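Long-range contacts in alpha-glucosidase (Bacteroides thetaiotaomicron, PDB 5XFM), which hydrolyses beta-L-arabinopyranosides and alpha-galactosides, as a bifunctional, calcium-containing glycoside hydrolase of family 97: residues A[170-178]-A[451-459]; A[482-493]-A[521-531]. The protein carries 1 engineered substitution. One frame throughout, in Å; residues are numbered along the deposited sequence.

Contact 1: residues A[170-178]-A[451-459]; sequences KPSYEEEYK and SEAVLASEN. With CA (calcium ion), chain E.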
loop_
_atom_site.group_PDB
_atom_site.type_symbol
_atom_site.label_atom_id
_atom_site.label_comp_id
_atom_site.label_asym_id
_atom_site.label_seq_id
_atom_site.Cartn_x
_atom_site.Cartn_y
_atom_site.Cartn_z
ATOM N N LYS A 170 7.312 11.312 13.028
ATOM C CA LYS A 170 5.909 11.046 12.737
ATOM C C LYS A 170 5.211 12.307 12.214
ATOM O O LYS A 170 5.619 13.423 12.547
ATOM C CB LYS A 170 5.198 10.475 13.977
ATOM C CG LYS A 170 5.300 8.948 14.023
ATOM C CD LYS A 170 4.731 8.322 15.279
ATOM C CE LYS A 170 4.973 6.811 15.246
ATOM N NZ LYS A 170 4.046 6.018 16.105
ATOM N N PRO A 171 4.146 12.137 11.403
ATOM C CA PRO A 171 3.503 10.879 10.984
ATOM C C PRO A 171 4.322 10.045 10.008
ATOM O O PRO A 171 5.073 10.602 9.200
ATOM C CB PRO A 171 2.206 11.353 10.308
ATOM C CG PRO A 171 2.014 12.785 10.774
ATOM C CD PRO A 171 3.410 13.309 10.901
ATOM N N SER A 172 4.163 8.724 10.075
ATOM C CA SER A 172 4.902 7.819 9.194
ATOM C C SER A 172 4.063 6.601 8.809
ATOM O O SER A 172 4.596 5.587 8.356
ATOM C CB SER A 172 6.212 7.371 9.862
ATOM O OG SER A 172 5.997 6.946 11.203
ATOM N N TYR A 173 2.748 6.721 8.986
ATOM C CA TYR A 173 1.803 5.672 8.618
ATOM C C TYR A 173 2.183 4.355 9.274
ATOM O O TYR A 173 2.195 3.297 8.643
ATOM C CB TYR A 173 1.730 5.540 7.088
ATOM C CG TYR A 173 0.912 6.637 6.450
ATOM C CD1 TYR A 173 1.236 7.974 6.657
ATOM C CD2 TYR A 173 -0.182 6.344 5.639
ATOM C CE1 TYR A 173 0.497 8.985 6.088
ATOM C CE2 TYR A 173 -0.930 7.357 5.056
ATOM C CZ TYR A 173 -0.583 8.675 5.287
ATOM O OH TYR A 173 -1.313 9.694 4.721
ATOM N N GLU A 174 2.511 4.436 10.557
ATOM C CA GLU A 174 2.933 3.267 11.311
ATOM C C GLU A 174 2.093 3.093 12.574
ATOM O O GLU A 174 2.608 3.140 13.682
ATOM C CB GLU A 174 4.429 3.371 11.651
ATOM C CG GLU A 174 5.337 2.904 10.511
ATOM C CD GLU A 174 6.778 3.402 10.624
ATOM O OE1 GLU A 174 7.064 4.265 11.473
ATOM O OE2 GLU A 174 7.639 2.889 9.880
ATOM N N GLU A 175 0.792 2.875 12.400
ATOM C CA GLU A 175 -0.101 2.747 13.545
ATOM C C GLU A 175 -0.895 1.444 13.509
ATOM O O GLU A 175 -0.906 0.731 12.504
ATOM C CB GLU A 175 -1.048 3.947 13.615
ATOM C CG GLU A 175 -0.321 5.293 13.598
ATOM C CD GLU A 175 0.547 5.535 14.821
ATOM O OE1 GLU A 175 0.185 5.072 15.926
ATOM O OE2 GLU A 175 1.608 6.183 14.672
ATOM N N GLU A 176 -1.552 1.134 14.618
ATOM C CA GLU A 176 -2.215 -0.151 14.772
ATOM C C GLU A 176 -3.695 -0.062 14.449
ATOM O O GLU A 176 -4.292 1.010 14.542
ATOM C CB GLU A 176 -2.033 -0.676 16.193
ATOM C CG GLU A 176 -0.614 -1.049 16.531
ATOM C CD GLU A 176 -0.468 -1.491 17.966
ATOM O OE1 GLU A 176 -0.639 -2.700 18.237
ATOM O OE2 GLU A 176 -0.198 -0.630 18.825
ATOM N N TYR A 177 -4.277 -1.207 14.092
ATOM C CA TYR A 177 -5.693 -1.311 13.741
ATOM C C TYR A 177 -6.566 -1.795 14.892
ATOM O O TYR A 177 -6.075 -2.394 15.843
ATOM C CB TYR A 177 -5.888 -2.272 12.564
ATOM C CG TYR A 177 -5.313 -1.817 11.248
ATOM C CD1 TYR A 177 -3.962 -2.004 10.957
ATOM C CD2 TYR A 177 -6.125 -1.233 10.280
ATOM C CE1 TYR A 177 -3.428 -1.607 9.752
ATOM C CE2 TYR A 177 -5.601 -0.830 9.062
ATOM C CZ TYR A 177 -4.251 -1.021 8.805
ATOM O OH TYR A 177 -3.718 -0.629 7.605
ATOM N N LYS A 178 -7.862 -1.505 14.790
ATOM C CA LYS A 178 -8.893 -2.155 15.591
ATOM C C LYS A 178 -9.895 -2.836 14.660
ATOM O O LYS A 178 -10.399 -2.218 13.719
ATOM C CB LYS A 178 -9.619 -1.159 16.496
ATOM C CG LYS A 178 -8.748 -0.471 17.526
ATOM C CD LYS A 178 -9.610 0.259 18.551
ATOM C CE LYS A 178 -10.284 1.490 17.945
ATOM N NZ LYS A 178 -11.207 2.190 18.886
ATOM N N SER A 451 6.794 0.840 -0.921
ATOM C CA SER A 451 6.727 1.775 0.198
ATOM C C SER A 451 6.550 1.037 1.523
ATOM O O SER A 451 6.046 -0.090 1.559
ATOM C CB SER A 451 5.559 2.752 0.016
ATOM O OG SER A 451 5.791 3.661 -1.040
ATOM N N GLU A 452 6.938 1.678 2.618
ATOM C CA GLU A 452 6.710 1.082 3.930
ATOM C C GLU A 452 5.250 1.374 4.312
ATOM O O GLU A 452 4.365 0.566 4.036
ATOM C CB GLU A 452 7.705 1.623 4.966
ATOM C CG GLU A 452 7.721 0.883 6.315
ATOM C CD GLU A 452 8.685 1.523 7.304
ATOM O OE1 GLU A 452 8.893 2.754 7.209
ATOM O OE2 GLU A 452 9.237 0.807 8.171
ATOM N N ALA A 453 5.003 2.545 4.894
ATOM C CA ALA A 453 3.655 2.988 5.269
ATOM C C ALA A 453 2.865 1.902 5.996
ATOM O O ALA A 453 1.678 1.709 5.742
ATOM C CB ALA A 453 2.889 3.452 4.036
ATOM N N VAL A 454 3.532 1.221 6.919
ATOM C CA VAL A 454 2.934 0.138 7.684
ATOM C C VAL A 454 3.865 -0.179 8.843
ATOM O O VAL A 454 5.055 0.162 8.806
ATOM C CB VAL A 454 2.718 -1.137 6.817
ATOM C CG1 VAL A 454 4.050 -1.772 6.451
ATOM C CG2 VAL A 454 1.842 -2.151 7.526
ATOM N N LEU A 455 3.319 -0.808 9.878
ATOM C CA LEU A 455 4.130 -1.358 10.942
ATOM C C LEU A 455 4.861 -2.576 10.383
ATOM O O LEU A 455 4.313 -3.677 10.324
ATOM C CB LEU A 455 3.256 -1.711 12.149
ATOM C CG LEU A 455 2.886 -0.460 12.948
ATOM C CD1 LEU A 455 1.739 -0.704 13.889
ATOM C CD2 LEU A 455 4.111 0.012 13.720
ATOM N N ALA A 456 6.098 -2.361 9.949
ATOM C CA ALA A 456 6.867 -3.414 9.294
ATOM C C ALA A 456 7.474 -4.390 10.300
ATOM O O ALA A 456 7.321 -4.237 11.513
ATOM C CB ALA A 456 7.961 -2.808 8.420
ATOM N N SER A 457 8.149 -5.403 9.770
ATOM C CA SER A 457 8.737 -6.469 10.569
ATOM C C SER A 457 9.743 -5.967 11.602
ATOM O O SER A 457 10.008 -6.651 12.595
ATOM C CB SER A 457 9.393 -7.492 9.638
ATOM O OG SER A 457 10.525 -6.936 8.991
ATOM N N GLU A 458 10.304 -4.779 11.365
ATOM C CA GLU A 458 11.238 -4.157 12.309
ATOM C C GLU A 458 10.613 -4.054 13.700
ATOM O O GLU A 458 11.291 -4.223 14.714
ATOM C CB GLU A 458 11.682 -2.766 11.813
ATOM C CG GLU A 458 10.603 -1.678 11.888
ATOM C CD GLU A 458 11.096 -0.294 11.474
ATOM O OE1 GLU A 458 12.329 -0.067 11.445
ATOM O OE2 GLU A 458 10.238 0.573 11.186
ATOM N N ASN A 459 9.308 -3.805 13.744
ATOM C CA ASN A 459 8.631 -3.643 15.015
ATOM C C ASN A 459 8.635 -4.958 15.794
ATOM O O ASN A 459 8.740 -4.956 17.021
ATOM C CB ASN A 459 7.209 -3.117 14.799
ATOM C CG ASN A 459 7.195 -1.724 14.185
ATOM O OD1 ASN A 459 6.824 -1.542 13.025
ATOM N ND2 ASN A 459 7.598 -0.732 14.968
HETATM CA CA CA E . 10.133 2.575 9.559
HETATM O O HOH W 1 6.654 4.217 7.027
HETATM O O HOH W 2 7.303 0.057 10.289
HETATM O O HOH W 3 10.131 3.602 11.842
HETATM O O HOH W 4 0.488 -0.412 10.389
HETATM O O HOH W 5 12.181 2.638 11.534
HETATM O O HOH W 6 10.737 4.836 9.252
HETATM O O HOH W 7 12.137 2.174 8.275
#
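Glu174 and Glu452 reach one calcium ion from the two segments, their side chains crossing at about a right angle and their carboxylate planes turned 81° apart. Glu174 is monodentate, binding through OE2 at 2.5 Å from the calcium, whereas Glu452 is bidentate, with OE2 at 2.4 Å and OE1 at 2.7 Å. Glu174 OE2 and Glu452 OE1 stand only 3.0 Å apart, two acceptors held together by the metal between them. With CG set beside its backbone N (chi1 -83°) and the chain extended beyond, Glu174 runs past the carbonyl of Val454 to the ion; Ser172 OG donates to its second oxygen, OE1, from above the carboxylate plane, which should help fix the rotation of the group. Glu458 OE2 and four waters complete the shell. The site joins two domains of the family 97 fold: 170-178 is a loop of the N-terminal beta-sandwich, and 451-459 follows the strand 448-451 of the catalytic (beta/alpha)8 barrel. Away from the ion, Leu455 lies against the backbone of the loop, CD1 3.3 Å from Glu175 O, and the same methyl meets Glu176 CG. The CB atoms of Tyr173 and Ala453 touch at 3.9 Å, while the phenol runs off to Asp408 and Arg439. Water 1 accepts from Ala453 N and can donate to Ser172 O, and Gly434 N donates to Glu452 OE1.

Contact 2: residues A[482-493]-A[521-531]; sequences NTVGSMEFGGCL and LLQNPVQNFAL. Engineered in segment 482-493: Leu493 (natural residue Phe).
Leu522 fills the apolar centre, its two methyls dividing the work: CD1 sits over one face of the Phe489 ring, 4.0 Å from the centroid in a CH-pi contact, and CD2 meets Met487 CE at 3.7 Å. Further along, Cys492 CB packs on Phe529 CD2, and the engineered Leu493 lays CD2 on Ala530 CB. Gly491 O lies at the edge of the Phe529 ring and accepts from Ala530 N. At the other end Asn482, with CG anti to its own N (chi1 -163°), grips the backbone of Gln523 twice: OD1 takes the N-H at 2.8 Å, nearly straight at 169°, and ND2 donates to Gln523 O in the plane of that carbonyl, on a lone pair. That carbonyl also receives Met487 N. With an alanine here in place of Asn482, Gln523 N would probably be left without its acceptor, Gln523 O would keep only Met487 N across the contact, and Gly485 O would lose its ND2 bond. On the polar margin Glu488 OE2 accepts from Asn528 N with its syn lone pair, and water 9 can donate to Glu488 OE1 or Asn528 O. The contact belongs to the catalytic barrel: strand 526-528 runs parallel beside 295-299, Glu488 bonds through its backbone to Ser451, at the end of strand 448-451, and Met547 of helix 541-549 covers Cys492 and Phe529.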
loop_
_atom_site.group_PDB
_atom_site.type_symbol
_atom_site.label_atom_id
_atom_site.label_comp_id
_atom_site.label_asym_id
_atom_site.label_seq_id
_atom_site.Cartn_x
_atom_site.Cartn_y
_atom_site.Cartn_z
ATOM N N ASN A 482 -2.167 -3.390 1.837
ATOM C CA ASN A 482 -1.448 -3.927 0.689
ATOM C C ASN A 482 -2.317 -4.040 -0.577
ATOM O O ASN A 482 -1.794 -4.122 -1.694
ATOM C CB ASN A 482 -0.832 -5.279 1.085
ATOM C CG ASN A 482 0.251 -5.740 0.131
ATOM O OD1 ASN A 482 0.489 -6.936 -0.016
ATOM N ND2 ASN A 482 0.911 -4.791 -0.525
ATOM N N THR A 483 -3.641 -4.019 -0.411
ATOM C CA THR A 483 -4.552 -4.144 -1.552
ATOM C C THR A 483 -4.509 -2.918 -2.471
ATOM O O THR A 483 -4.808 -3.021 -3.658
ATOM C CB THR A 483 -6.030 -4.391 -1.093
ATOM O OG1 THR A 483 -6.763 -5.026 -2.140
ATOM C CG2 THR A 483 -6.742 -3.097 -0.714
ATOM N N VAL A 484 -4.161 -1.755 -1.933
ATOM C CA VAL A 484 -4.093 -0.555 -2.762
ATOM C C VAL A 484 -2.676 -0.235 -3.224
ATOM O O VAL A 484 -2.469 0.740 -3.947
ATOM C CB VAL A 484 -4.645 0.688 -2.025
ATOM C CG1 VAL A 484 -6.093 0.461 -1.599
ATOM C CG2 VAL A 484 -3.776 1.020 -0.830
ATOM N N GLY A 485 -1.696 -1.033 -2.809
ATOM C CA GLY A 485 -0.330 -0.751 -3.209
ATOM C C GLY A 485 0.771 -1.598 -2.601
ATOM O O GLY A 485 0.571 -2.274 -1.585
ATOM N N SER A 486 1.947 -1.534 -3.224
ATOM C CA SER A 486 3.117 -2.279 -2.775
ATOM C C SER A 486 3.452 -1.977 -1.329
ATOM O O SER A 486 3.484 -0.818 -0.910
ATOM C CB SER A 486 4.334 -1.970 -3.652
ATOM O OG SER A 486 4.170 -2.455 -4.965
ATOM N N MET A 487 3.720 -3.036 -0.578
ATOM C CA MET A 487 4.052 -2.929 0.837
ATOM C C MET A 487 5.392 -3.599 1.133
ATOM O O MET A 487 5.502 -4.826 1.095
ATOM C CB MET A 487 2.945 -3.559 1.678
ATOM C CG MET A 487 3.108 -3.410 3.169
ATOM S SD MET A 487 1.709 -4.161 4.017
ATOM C CE MET A 487 1.945 -5.892 3.613
ATOM N N GLU A 488 6.413 -2.792 1.403
ATOM C CA GLU A 488 7.751 -3.315 1.676
ATOM C C GLU A 488 7.845 -3.685 3.146
ATOM O O GLU A 488 8.268 -2.879 3.978
ATOM C CB GLU A 488 8.830 -2.291 1.316
ATOM C CG GLU A 488 9.785 -2.780 0.244
ATOM C CD GLU A 488 10.895 -3.676 0.794
ATOM O OE1 GLU A 488 11.286 -3.507 1.968
ATOM O OE2 GLU A 488 11.367 -4.569 0.060
ATOM N N PHE A 489 7.431 -4.906 3.464
ATOM C CA PHE A 489 7.207 -5.300 4.851
ATOM C C PHE A 489 8.466 -5.852 5.526
ATOM O O PHE A 489 8.629 -5.733 6.740
ATOM C CB PHE A 489 6.073 -6.334 4.917
ATOM C CG PHE A 489 5.690 -6.729 6.315
ATOM C CD1 PHE A 489 4.823 -5.944 7.058
ATOM C CD2 PHE A 489 6.198 -7.885 6.885
ATOM C CE1 PHE A 489 4.468 -6.302 8.350
ATOM C CE2 PHE A 489 5.850 -8.249 8.174
ATOM C CZ PHE A 489 4.979 -7.456 8.907
ATOM N N GLY A 490 9.359 -6.452 4.745
ATOM C CA GLY A 490 10.553 -7.072 5.300
ATOM C C GLY A 490 10.250 -8.356 6.059
ATOM O O GLY A 490 10.895 -8.675 7.061
ATOM N N GLY A 491 9.263 -9.095 5.568
ATOM C CA GLY A 491 8.789 -10.301 6.222
ATOM C C GLY A 491 9.632 -11.551 6.031
ATOM O O GLY A 491 10.757 -11.500 5.527
ATOM N N CYS A 492 9.062 -12.675 6.461
ATOM C CA CYS A 492 9.709 -13.987 6.456
ATOM C C CYS A 492 10.893 -14.026 7.410
ATOM O O CYS A 492 12.050 -13.974 6.992
ATOM C CB CYS A 492 10.159 -14.407 5.058
ATOM S SG CYS A 492 10.589 -16.168 4.977
ATOM N N LEU A 493 10.583 -14.098 8.697
ATOM C CA LEU A 493 11.593 -14.292 9.724
ATOM C C LEU A 493 11.675 -15.774 10.046
ATOM O O LEU A 493 10.741 -16.345 10.608
ATOM C CB LEU A 493 11.261 -13.484 10.983
ATOM C CG LEU A 493 11.480 -11.974 10.890
ATOM C CD1 LEU A 493 10.338 -11.215 11.535
ATOM C CD2 LEU A 493 12.797 -11.597 11.539
ATOM N N LEU A 521 1.489 -13.949 0.585
ATOM C CA LEU A 521 0.429 -13.069 1.059
ATOM C C LEU A 521 0.754 -11.585 0.881
ATOM O O LEU A 521 -0.097 -10.816 0.445
ATOM C CB LEU A 521 0.130 -13.347 2.530
ATOM C CG LEU A 521 -0.488 -14.718 2.807
ATOM C CD1 LEU A 521 -0.673 -14.938 4.303
ATOM C CD2 LEU A 521 -1.802 -14.877 2.064
ATOM N N LEU A 522 1.980 -11.189 1.215
ATOM C CA LEU A 522 2.358 -9.774 1.199
ATOM C C LEU A 522 3.188 -9.420 -0.043
ATOM O O LEU A 522 4.312 -9.902 -0.203
ATOM C CB LEU A 522 3.135 -9.425 2.479
ATOM C CG LEU A 522 2.529 -9.905 3.806
ATOM C CD1 LEU A 522 3.309 -9.383 5.010
ATOM C CD2 LEU A 522 1.059 -9.516 3.917
ATOM N N GLN A 523 2.651 -8.535 -0.883
ATOM C CA GLN A 523 3.237 -8.231 -2.193
ATOM C C GLN A 523 4.101 -6.961 -2.219
ATOM O O GLN A 523 3.710 -5.905 -1.704
ATOM C CB GLN A 523 2.114 -8.120 -3.239
ATOM C CG GLN A 523 2.548 -7.664 -4.625
ATOM C CD GLN A 523 2.500 -6.149 -4.761
ATOM O OE1 GLN A 523 1.584 -5.499 -4.249
ATOM N NE2 GLN A 523 3.490 -5.581 -5.441
ATOM N N ASN A 524 5.291 -7.091 -2.803
ATOM C CA ASN A 524 6.170 -5.962 -3.119
ATOM C C ASN A 524 7.206 -6.418 -4.152
ATOM O O ASN A 524 7.785 -7.497 -4.009
ATOM C CB ASN A 524 6.851 -5.418 -1.859
ATOM C CG ASN A 524 7.422 -4.016 -2.056
ATOM O OD1 ASN A 524 8.569 -3.849 -2.471
ATOM N ND2 ASN A 524 6.615 -3.004 -1.763
ATOM N N PRO A 525 7.456 -5.596 -5.185
ATOM C CA PRO A 525 8.284 -5.978 -6.337
ATOM C C PRO A 525 9.729 -6.343 -5.967
ATOM O O PRO A 525 10.290 -7.311 -6.484
ATOM C CB PRO A 525 8.277 -4.714 -7.208
ATOM C CG PRO A 525 7.158 -3.889 -6.703
ATOM C CD PRO A 525 7.020 -4.194 -5.268
ATOM N N VAL A 526 10.318 -5.560 -5.072
ATOM C CA VAL A 526 11.649 -5.844 -4.551
ATOM C C VAL A 526 11.524 -6.246 -3.084
ATOM O O VAL A 526 11.284 -5.399 -2.224
ATOM C CB VAL A 526 12.586 -4.625 -4.694
ATOM C CG1 VAL A 526 13.915 -4.874 -3.995
ATOM C CG2 VAL A 526 12.803 -4.287 -6.164
ATOM N N GLN A 527 11.666 -7.537 -2.803
ATOM C CA GLN A 527 11.508 -8.025 -1.436
ATOM C C GLN A 527 12.844 -8.147 -0.724
ATOM O O GLN A 527 13.693 -8.948 -1.109
ATOM C CB GLN A 527 10.800 -9.384 -1.411
ATOM C CG GLN A 527 9.350 -9.393 -1.896
ATOM C CD GLN A 527 8.347 -8.886 -0.870
ATOM O OE1 GLN A 527 8.649 -8.017 -0.053
ATOM N NE2 GLN A 527 7.145 -9.444 -0.905
ATOM N N ASN A 528 13.010 -7.363 0.332
ATOM C CA ASN A 528 14.134 -7.533 1.241
ATOM C C ASN A 528 13.649 -8.318 2.455
ATOM O O ASN A 528 13.174 -7.738 3.431
ATOM C CB ASN A 528 14.725 -6.182 1.653
ATOM C CG ASN A 528 15.155 -5.345 0.452
ATOM O OD1 ASN A 528 16.050 -5.728 -0.303
ATOM N ND2 ASN A 528 14.518 -4.193 0.278
ATOM N N PHE A 529 13.698 -9.643 2.342
ATOM C CA PHE A 529 13.247 -10.540 3.400
ATOM C C PHE A 529 14.167 -10.501 4.608
ATOM O O PHE A 529 15.336 -10.112 4.503
ATOM C CB PHE A 529 13.134 -11.976 2.882
ATOM C CG PHE A 529 12.090 -12.156 1.820
ATOM C CD1 PHE A 529 12.440 -12.568 0.546
ATOM C CD2 PHE A 529 10.756 -11.895 2.095
ATOM C CE1 PHE A 529 11.482 -12.727 -0.429
ATOM C CE2 PHE A 529 9.794 -12.053 1.126
ATOM C CZ PHE A 529 10.155 -12.474 -0.139
ATOM N N ALA A 530 13.635 -10.900 5.758
ATOM C CA ALA A 530 14.407 -10.868 6.991
ATOM C C ALA A 530 15.177 -12.169 7.242
ATOM O O ALA A 530 15.244 -12.648 8.369
ATOM C CB ALA A 530 13.488 -10.574 8.157
ATOM N N LEU A 531 15.780 -12.722 6.196
ATOM C CA LEU A 531 16.627 -13.895 6.353
ATOM C C LEU A 531 17.999 -13.494 6.894
ATOM O O LEU A 531 18.363 -12.319 6.882
ATOM C CB LEU A 531 16.778 -14.637 5.024
ATOM C CG LEU A 531 15.506 -15.218 4.417
ATOM C CD1 LEU A 531 15.809 -15.934 3.115
ATOM C CD2 LEU A 531 14.829 -16.145 5.401
HETATM O O HOH W 8 -0.994 -5.468 -3.887
HETATM O O HOH W 9 12.519 -4.971 3.897
HETATM O O HOH W 10 10.145 -6.685 1.632
#

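Contact 2 is wholly buried and stays within the catalytic barrel; contact 1 is partly buried and bridges from the N-terminal domain to that barrel. Their chemistry differs: in contact 1 carboxylates, calcium and waters do most of the joining, with Leu455 and the Tyr173-Ala453 pair adding apolar packing beside them, while contact 2 relies on backbone-directed hydrogen bonds flanking aliphatic and aromatic packing, and buries more than twice the area (828 against 372 Å²). The two adjoin, with centres about 13 Å apart. Segment 482-493 lies against 451-459, where Ser457 OG is probably hydrogen-bonded to Gly490 O, at 2.6 Å, and the Phe489 ring packs against Leu455 O. Segment 482-493 thus touches both strand 448-451, through Ser451, and strand 526-528 of the parallel barrel sheet.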